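Local coordinates for protein ferredoxin component of dioxygenase (Sphingobium yanoikuyae, PDB 2I7F) that carries a Rieske-type [2Fe-2S] cluster and probably passes electrons to the terminal oxygenase of a biphenyl 2,3-dioxygenase system, at residues S12-D15 / G16-V19. Sequence-based numbering, arbitrary orientation.
Sequences SVKD and GEPV. With SO4 (sulfate ion), chain C.
The carboxylate of E17 meets the ammonium group of K14 at a single oxygen, OE1, in a salt bridge whose modelled length, 2.4 Å to NZ, is too short to be taken literally. The peptide carbonyl of K14 takes E17 N from a tilted direction, 42° out of the carbonyl plane, with the N-H pointing fairly directly at O. This bond, 3.0 Å from E17 N to K14 O, closes a type II turn from K14 to E17. G16 takes the third position with a positive phi of 98°, where a side chain would be jammed against D15 O. Bends in the K14 chain, at chi2 (100°) and beyond, carry NZ back from the tip of the turn to E17 OE1 and a water, whereas E17 is extended past CG; the two side chains cross at a slant. Between the two arms this water binds four groups, accepting from K14 N (3.0 Å) and NZ (2.8 Å) and donating to S12 O and E17 O, so it ties the arms together. Further along, V19 CG2 rests 3.5 Å from S12 O and 4.2 Å from V13 CG2. S12 OG donates to O2 of a sulfate, probably from the crystallisation liquor. The whole is a surface hairpin-like loop leading from strand 4-9 into edge strand 19-21 of the six-stranded antiparallel sheet. Strand 29-34 lies alongside: V19 pairs with V31, V13 O accepts from N33, and P18 packs on Y32. Past that strand, D15 OD2 accepts from D35 N, while Q57 of strand 56-58 touches D15 and P18.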
ATOM      1  N   SER A  12     -10.800  -8.735  -3.455  1.00 17.81           N
ATOM      2  CA  SER A  12      -9.461  -9.232  -3.815  1.00 19.14           C
ATOM      3  C   SER A  12      -8.397  -9.011  -2.752  1.00 19.88           C
ATOM      4  O   SER A  12      -7.278  -9.579  -2.847  1.00 20.80           O
ATOM      5  CB  SER A  12      -8.947  -8.505  -5.054  1.00 19.10           C
ATOM      6  OG  SER A  12      -9.644  -8.938  -6.182  1.00 21.67           O
ATOM      7  N   VAL A  13      -8.679  -8.147  -1.780  1.00 20.22           N
ATOM      8  CA  VAL A  13      -7.672  -7.750  -0.807  1.00 20.27           C
ATOM      9  C   VAL A  13      -7.922  -8.420   0.539  1.00 21.04           C
ATOM     10  O   VAL A  13      -8.747  -7.959   1.312  1.00 20.06           O
ATOM     11  CB  VAL A  13      -7.616  -6.220  -0.616  1.00 21.03           C
ATOM     12  CG1 VAL A  13      -6.305  -5.839   0.115  1.00 19.14           C
ATOM     13  CG2 VAL A  13      -7.779  -5.500  -1.970  1.00 17.64           C
ATOM     14  N   LYS A  14      -7.173  -9.491   0.812  1.00 22.17           N
ATOM     15  CA  LYS A  14      -7.200 -10.201   2.097  1.00 22.95           C
ATOM     16  C   LYS A  14      -6.192  -9.620   3.096  1.00 23.29           C
ATOM     17  O   LYS A  14      -5.090  -9.208   2.706  1.00 22.12           O
ATOM     18  CB  LYS A  14      -6.885 -11.691   1.882  1.00 23.45           C
ATOM     19  CG  LYS A  14      -7.991 -12.493   1.207  1.00 27.56           C
ATOM     20  CD  LYS A  14      -7.781 -12.736  -0.295  1.00 32.39           C
ATOM     21  CE  LYS A  14      -6.640 -13.735  -0.600  1.00 34.49           C
ATOM     22  NZ  LYS A  14      -5.375 -13.061  -1.123  1.00 34.97           N
ATOM     23  N   ASP A  15      -6.577  -9.594   4.381  1.00 24.29           N
ATOM     24  CA  ASP A  15      -5.684  -9.174   5.486  1.00 23.99           C
ATOM     25  C   ASP A  15      -4.497 -10.083   5.434  1.00 23.99           C
ATOM     26  O   ASP A  15      -4.659 -11.292   5.428  1.00 22.92           O
ATOM     27  CB  ASP A  15      -6.358  -9.311   6.882  1.00 25.25           C
ATOM     28  CG  ASP A  15      -5.591  -8.558   8.022  1.00 25.66           C
ATOM     29  OD1 ASP A  15      -4.358  -8.337   7.974  1.00 31.76           O
ATOM     30  OD2 ASP A  15      -6.244  -8.169   8.996  1.00 30.17           O
ATOM     31  N   GLY A  16      -3.316  -9.486   5.353  1.00 23.93           N
ATOM     32  CA  GLY A  16      -2.075 -10.221   5.361  1.00 23.71           C
ATOM     33  C   GLY A  16      -1.512 -10.450   3.986  1.00 24.28           C
ATOM     34  O   GLY A  16      -0.396 -10.910   3.880  1.00 24.92           O
ATOM     35  N   GLU A  17      -2.281 -10.143   2.928  1.00 23.84           N
ATOM     36  CA  GLU A  17      -1.859 -10.410   1.545  1.00 23.04           C
ATOM     37  C   GLU A  17      -2.120  -9.182   0.650  1.00 21.57           C
ATOM     38  O   GLU A  17      -3.106  -9.128  -0.072  1.00 21.60           O
ATOM     39  CB  GLU A  17      -2.558 -11.665   1.000  1.00 23.55           C
ATOM     40  CG  GLU A  17      -2.510 -12.869   1.995  1.00 25.91           C
ATOM     41  CD  GLU A  17      -3.303 -14.075   1.556  1.00 27.73           C
ATOM     42  OE1 GLU A  17      -3.800 -14.045   0.387  1.00 32.53           O
ATOM     43  OE2 GLU A  17      -3.418 -15.059   2.375  1.00 30.25           O
ATOM     44  N   PRO A  18      -1.243  -8.164   0.735  1.00 20.31           N
ATOM     45  CA  PRO A  18      -1.456  -6.982  -0.092  1.00 19.55           C
ATOM     46  C   PRO A  18      -1.362  -7.229  -1.594  1.00 19.37           C
ATOM     47  O   PRO A  18      -0.705  -8.196  -2.049  1.00 18.77           O
ATOM     48  CB  PRO A  18      -0.376  -5.989   0.363  1.00 19.58           C
ATOM     49  CG  PRO A  18       0.551  -6.706   1.194  1.00 20.80           C
ATOM     50  CD  PRO A  18      -0.038  -8.058   1.577  1.00 19.64           C
ATOM     51  N   VAL A  19      -2.008  -6.323  -2.332  1.00 18.00           N
ATOM     52  CA  VAL A  19      -2.285  -6.475  -3.740  1.00 17.48           C
ATOM     53  C   VAL A  19      -1.584  -5.344  -4.470  1.00 17.80           C
ATOM     54  O   VAL A  19      -1.765  -4.174  -4.119  1.00 16.45           O
ATOM     55  CB  VAL A  19      -3.818  -6.414  -3.973  1.00 17.80           C
ATOM     56  CG1 VAL A  19      -4.163  -6.373  -5.463  1.00 15.12           C
ATOM     57  CG2 VAL A  19      -4.444  -7.628  -3.321  1.00 16.91           C
TER
HETATM   58  S   SO4 C 500      -9.395  -7.008  -9.461  1.00 52.92           S
HETATM   59  O1  SO4 C 500      -8.946  -5.750 -10.073  1.00 53.25           O
HETATM   60  O2  SO4 C 500      -9.740  -6.880  -8.048  1.00 49.98           O
HETATM   61  O3  SO4 C 500     -10.572  -7.499 -10.197  1.00 54.14           O
HETATM   62  O4  SO4 C 500      -8.300  -7.991  -9.563  1.00 54.51           O
HETATM   63  O   HOH W   1      -4.998 -10.294  -1.157  1.00 16.89           O